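Local coordinates for rieske iron-sulfur protein soxF (Sulfolobus acidocaldarius, PDB 1JM1) that carries a Rieske-type [2Fe-2S] cluster and probably passes electrons along the respiratory chain of an acidophilic archaeon, at residues Val47-Gln50 with Ala51-Gly54; Gly137-Ser141 with Gly142-Arg146. One frame throughout, in Å; residues are numbered along the deposited sequence.

Contact 1 of 2, residues Val47-Gln50 with Ala51-Gly54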
ATOM      1  N   VAL A  47      -6.315  -0.458  -1.181  1.00 11.05           N
ATOM      2  CA  VAL A  47      -7.096   0.476  -2.001  1.00 12.14           C
ATOM      3  C   VAL A  47      -7.719  -0.296  -3.135  1.00 11.98           C
ATOM      4  O   VAL A  47      -7.045  -1.105  -3.799  1.00 12.43           O
ATOM      5  CB  VAL A  47      -6.250   1.644  -2.493  1.00 13.01           C
ATOM      6  CG1 VAL A  47      -5.019   1.234  -3.310  1.00 13.62           C
ATOM      7  CG2 VAL A  47      -7.118   2.665  -3.266  1.00 15.19           C
ATOM      8  N   ASP A  48      -9.012  -0.060  -3.362  1.00 12.52           N
ATOM      9  CA  ASP A  48      -9.693  -0.567  -4.550  1.00 12.88           C
ATOM     10  C   ASP A  48      -9.522   0.482  -5.603  1.00 12.96           C
ATOM     11  O   ASP A  48     -10.162   1.554  -5.580  1.00 14.04           O
ATOM     12  CB  ASP A  48     -11.133  -0.912  -4.289  1.00 13.68           C
ATOM     13  CG  ASP A  48     -11.796  -1.497  -5.534  1.00 16.73           C
ATOM     14  OD1 ASP A  48     -11.486  -1.137  -6.649  1.00 15.69           O
ATOM     15  OD2 ASP A  48     -12.790  -2.261  -5.344  1.00 26.03           O
ATOM     16  N   LEU A  49      -8.588   0.241  -6.569  1.00 13.17           N
ATOM     17  CA  LEU A  49      -8.268   1.257  -7.542  1.00 12.92           C
ATOM     18  C   LEU A  49      -9.400   1.515  -8.503  1.00 14.51           C
ATOM     19  O   LEU A  49      -9.451   2.648  -9.070  1.00 15.28           O
ATOM     20  CB  LEU A  49      -6.979   0.979  -8.273  1.00 13.97           C
ATOM     21  CG  LEU A  49      -5.680   1.134  -7.455  1.00 13.48           C
ATOM     22  CD1 LEU A  49      -4.460   0.799  -8.283  1.00 14.93           C
ATOM     23  CD2 LEU A  49      -5.496   2.557  -6.918  1.00 15.06           C
ATOM     24  N   GLN A  50     -10.302   0.587  -8.728  1.00 15.26           N
ATOM     25  CA  GLN A  50     -11.472   0.857  -9.585  1.00 16.10           C
ATOM     26  C   GLN A  50     -12.473   1.720  -8.859  1.00 16.65           C
ATOM     27  O   GLN A  50     -13.018   2.663  -9.447  1.00 17.56           O
ATOM     28  CB  GLN A  50     -12.054  -0.495 -10.053  1.00 17.70           C
ATOM     29  CG  GLN A  50     -13.320  -0.288 -10.917  1.00 21.56           C
ATOM     30  CD  GLN A  50     -13.765  -1.641 -11.514  1.00 27.62           C
ATOM     31  OE1 GLN A  50     -14.010  -1.600 -12.682  1.00 44.36           O
ATOM     32  NE2 GLN A  50     -13.980  -2.632 -10.746  1.00 34.88           N
ATOM     33  N   ALA A  51     -12.764   1.431  -7.575  1.00 16.37           N
ATOM     34  CA  ALA A  51     -13.632   2.316  -6.845  1.00 16.97           C
ATOM     35  C   ALA A  51     -13.061   3.727  -6.774  1.00 16.23           C
ATOM     36  O   ALA A  51     -13.786   4.719  -6.900  1.00 17.99           O
ATOM     37  CB  ALA A  51     -13.892   1.740  -5.439  1.00 16.98           C
ATOM     38  N   LEU A  52     -11.761   3.828  -6.625  1.00 14.94           N
ATOM     39  CA  LEU A  52     -11.113   5.125  -6.493  1.00 14.29           C
ATOM     40  C   LEU A  52     -11.187   5.943  -7.807  1.00 15.07           C
ATOM     41  O   LEU A  52     -11.524   7.112  -7.781  1.00 15.83           O
ATOM     42  CB  LEU A  52      -9.676   4.942  -6.036  1.00 13.87           C
ATOM     43  CG  LEU A  52      -8.935   6.247  -5.757  1.00 14.45           C
ATOM     44  CD1 LEU A  52      -9.401   6.847  -4.440  1.00 15.99           C
ATOM     45  CD2 LEU A  52      -7.414   5.982  -5.753  1.00 14.71           C
ATOM     46  N   THR A  53     -10.753   5.313  -8.905  1.00 15.21           N
ATOM     47  CA  THR A  53     -10.507   6.008 -10.162  1.00 15.38           C
ATOM     48  C   THR A  53     -11.646   5.888 -11.163  1.00 16.12           C
ATOM     49  O   THR A  53     -11.650   6.654 -12.158  1.00 18.42           O
ATOM     50  CB  THR A  53      -9.228   5.499 -10.878  1.00 14.89           C
ATOM     51  OG1 THR A  53      -9.445   4.181 -11.360  1.00 15.09           O
ATOM     52  CG2 THR A  53      -7.997   5.540  -9.995  1.00 15.44           C
ATOM     53  N   GLY A  54     -12.499   4.949 -11.025  1.00 16.88           N
ATOM     54  CA  GLY A  54     -13.487   4.626 -12.045  1.00 18.81           C
ATOM     55  C   GLY A  54     -12.932   3.770 -13.159  1.00 19.89           C
ATOM     56  O   GLY A  54     -13.738   3.333 -13.989  1.00 24.72           O
TER
HETATM   57  O   HOH W   1     -14.636   0.609 -14.595  1.00 47.65           O
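Asp48 meets Ala51 at its carboxylate, where one oxygen, OD1, carries the hydrogen bond: OD1 of Asp48 accepts from N of Ala51 at 3.0 Å. The N-H...O angle of 168° shows that the hydrogen points almost directly at OD1, yet the amide comes from above the carboxylate plane, 65° out of it. OD1 also takes a second, weak bond, from Gln50 N at 2.9 Å. What brings the carboxylate to these amides is the first torsion, which sets CG anti to the backbone N of Asp48 (chi1 -177°), beside its carbonyl carbon, where OD1 meets the N-H groups of Gln50 and Ala51. The CB of Ala51 packs against the carboxylate carbon.

This is an N-cap: strand 43-48 ends at Asp48, and helix 49-53 starts at once, its first amides held by a side chain in place of a preceding turn. The carboxylate would probably be stabilised as an anion by the helix N-terminus. Backbone bonds continue the turn, with Leu52 N on Asp48 O at 3.0 Å.

Leu49 O is gripped twice by Thr53, by N at 3.0 Å and by the hydroxyl OG1 at 2.8 Å, the two donors arriving from opposite faces of the carbonyl plane. Gly54 N closes on Gln50 O at 2.8 Å; Gly54 has positive phi, a conformation in which a side chain would collide with the carbonyl oxygen of Thr53. A water donates to both Gln50 OE1 and Gly54 O, linking the side chain of Gln50 to the residue that follows the helix.

On the apolar side, CD2 of Leu52 lies 4.1 Å from CD2 of Leu49 and also touches CG2 of Val47. Farther out, Thr86 OG1 bonds to Asp48 OD1, and Ile25 of helix 18-28 packs on Asp48 and Ala51, while strand 87-91 receives Leu49 on Phe88 and Val47 on Phe90.

Contact 2 of 2, residues Gly137-Ser141 with Gly142-Arg146; sequences GVVVS and GPAPR
Val139 points its CB toward the chain that returns past it, and both of its branches touch Ala144 O before parting to different residues of Gly142-Arg146. CB itself is 4.0 Å from Ala144 O. CG1, set anti to the backbone N (chi1 179°), stands 3.7 Å from Ala144 O and reaches toward Gly142 O at 4.0 Å. CG2 is likewise 3.7 Å from Ala144 O. It also touches the methyl CB of Ala144 at 3.8 Å, the apolar pair of the contact, and comes within 3.3 Å of Arg146 O. That carbonyl is buried and has no hydrogen-bonding partner in the model, so the valine methyl packs against an oxygen left unsatisfied.

No hydrogen bond joins the two segments; the evidence for their pairing is this one side chain laid against three carbonyls and a methyl. An alanine in place of Val139 is likely to leave Ala144 CB without its apolar mate and open a gap beside the carbonyls of Gly142 and Arg146.

The sequence GPAPR is the proline-rich loop of Rieske proteins, which covers the cluster, and here Pro143 turns away from Val139 and packs on His96 and Ser129 of the cluster site. Gly142 makes the bend with positive phi, at angles where a CB would clash with Ser141 O. The extended side chain of Arg146 places NH1 in hydrogen bonds with Pro170 O and Tyr64 OH.

Strand 138-141, weakly bonded, is the outermost strand at one end of the mixed sheet, antiparallel to strand 130-132, whose Tyr131 touches both Val139 and Ala144; the loop then leads on to strand 151-155.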
ATOM      1  N   GLY A 137       3.407   2.764  -7.845  1.00 10.20           N
ATOM      2  CA  GLY A 137       3.956   3.578  -6.769  1.00 10.13           C
ATOM      3  C   GLY A 137       5.138   4.429  -7.137  1.00 10.02           C
ATOM      4  O   GLY A 137       5.770   5.002  -6.272  1.00 10.53           O
ATOM      5  N   VAL A 138       5.461   4.510  -8.452  1.00 10.34           N
ATOM      6  CA  VAL A 138       6.611   5.286  -8.900  1.00 10.63           C
ATOM      7  C   VAL A 138       6.406   6.771  -8.573  1.00 10.79           C
ATOM      8  O   VAL A 138       5.306   7.282  -8.496  1.00 10.87           O
ATOM      9  CB  VAL A 138       6.885   5.058 -10.378  1.00 11.15           C
ATOM     10  CG1 VAL A 138       7.244   3.606 -10.656  1.00 11.49           C
ATOM     11  CG2 VAL A 138       5.765   5.500 -11.258  1.00 11.60           C
ATOM     12  N   VAL A 139       7.553   7.436  -8.397  1.00 11.25           N
ATOM     13  CA  VAL A 139       7.548   8.857  -8.028  1.00 11.71           C
ATOM     14  C   VAL A 139       7.375   9.702  -9.265  1.00 12.29           C
ATOM     15  O   VAL A 139       8.199   9.599 -10.202  1.00 15.00           O
ATOM     16  CB  VAL A 139       8.858   9.207  -7.272  1.00 12.94           C
ATOM     17  CG1 VAL A 139       8.847  10.716  -6.908  1.00 14.29           C
ATOM     18  CG2 VAL A 139       9.008   8.320  -6.057  1.00 13.55           C
ATOM     19  N   VAL A 140       6.375  10.553  -9.303  1.00 11.91           N
ATOM     20  CA  VAL A 140       6.092  11.450 -10.414  1.00 12.91           C
ATOM     21  C   VAL A 140       6.342  12.897 -10.067  1.00 13.54           C
ATOM     22  O   VAL A 140       6.263  13.741 -10.966  1.00 15.80           O
ATOM     23  CB  VAL A 140       4.699  11.194 -11.015  1.00 13.42           C
ATOM     24  CG1 VAL A 140       4.614   9.785 -11.671  1.00 14.57           C
ATOM     25  CG2 VAL A 140       3.584  11.361 -10.014  1.00 14.59           C
ATOM     26  N   SER A 141       6.597  13.237  -8.830  1.00 13.26           N
ATOM     27  CA  SER A 141       6.957  14.592  -8.423  1.00 14.13           C
ATOM     28  C   SER A 141       7.590  14.521  -7.077  1.00 13.60           C
ATOM     29  O   SER A 141       7.346  13.599  -6.307  1.00 13.26           O
ATOM     30  CB  SER A 141       5.643  15.453  -8.338  1.00 15.47           C
ATOM     31  OG  SER A 141       5.994  16.832  -8.207  1.00 17.80           O
ATOM     32  N   GLY A 142       8.419  15.545  -6.732  1.00 14.86           N
ATOM     33  CA  GLY A 142       8.951  15.662  -5.398  1.00 14.56           C
ATOM     34  C   GLY A 142      10.164  14.812  -5.184  1.00 14.07           C
ATOM     35  O   GLY A 142      10.697  14.192  -6.099  1.00 15.59           O
ATOM     36  N   PRO A 143      10.659  14.811  -3.952  1.00 13.69           N
ATOM     37  CA  PRO A 143      12.011  14.332  -3.679  1.00 14.13           C
ATOM     38  C   PRO A 143      12.178  12.864  -3.349  1.00 13.47           C
ATOM     39  O   PRO A 143      13.324  12.391  -3.219  1.00 15.08           O
ATOM     40  CB  PRO A 143      12.458  15.230  -2.475  1.00 15.00           C
ATOM     41  CG  PRO A 143      11.181  15.456  -1.737  1.00 14.41           C
ATOM     42  CD  PRO A 143      10.155  15.636  -2.827  1.00 14.49           C
ATOM     43  N   ALA A 144      11.134  12.072  -3.203  1.00 13.06           N
ATOM     44  CA  ALA A 144      11.276  10.689  -2.808  1.00 12.39           C
ATOM     45  C   ALA A 144      12.182   9.983  -3.793  1.00 12.72           C
ATOM     46  O   ALA A 144      12.030  10.137  -5.018  1.00 13.77           O
ATOM     47  CB  ALA A 144       9.926   9.976  -2.757  1.00 12.94           C
ATOM     48  N   PRO A 145      13.126   9.191  -3.309  1.00 12.83           N
ATOM     49  CA  PRO A 145      14.148   8.641  -4.216  1.00 14.17           C
ATOM     50  C   PRO A 145      13.820   7.301  -4.810  1.00 13.06           C
ATOM     51  O   PRO A 145      14.625   6.786  -5.601  1.00 14.80           O
ATOM     52  CB  PRO A 145      15.379   8.546  -3.277  1.00 17.14           C
ATOM     53  CG  PRO A 145      14.752   8.180  -1.958  1.00 16.28           C
ATOM     54  CD  PRO A 145      13.537   9.060  -1.890  1.00 14.36           C
ATOM     55  N   ARG A 146      12.682   6.714  -4.485  1.00 12.16           N
ATOM     56  CA  ARG A 146      12.317   5.389  -4.949  1.00 11.79           C
ATOM     57  C   ARG A 146      10.815   5.231  -4.794  1.00 10.91           C
ATOM     58  O   ARG A 146      10.172   6.008  -4.068  1.00 11.20           O
ATOM     59  CB  ARG A 146      13.064   4.319  -4.173  1.00 11.88           C
ATOM     60  CG  ARG A 146      12.765   4.300  -2.678  1.00 11.84           C
ATOM     61  CD  ARG A 146      13.699   3.369  -1.962  1.00 12.91           C
ATOM     62  NE  ARG A 146      13.463   3.252  -0.503  1.00 12.89           N
ATOM     63  CZ  ARG A 146      12.761   2.334   0.078  1.00 11.34           C
ATOM     64  NH1 ARG A 146      12.068   1.437  -0.590  1.00 11.52           N
ATOM     65  NH2 ARG A 146      12.719   2.311   1.425  1.00 12.79           N
TER

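Contact 1 closes well before contact 2 opens along the chain, and the two do not touch: their centres are 21 Å apart and their nearest atoms about 8 Å. They belong to different sheets. Contact 1 ends the central strand of the three-stranded antiparallel sheet, whereas contact 2 lies at an outer edge of the mixed sheet. In contact 2 the side chain of Pro143 is about 4 Å from the [2Fe-2S] cluster, and that of Ala144 about 3 Å from that of Ser129, a residue of the cluster site. The side chains of Thr53 in contact 1 and Ser141 in contact 2 each lie about 9 Å from a bound magnesium ion. Leu52 is about 8 Å, between side chains, from Asp121, a magnesium site without its ion on this chain.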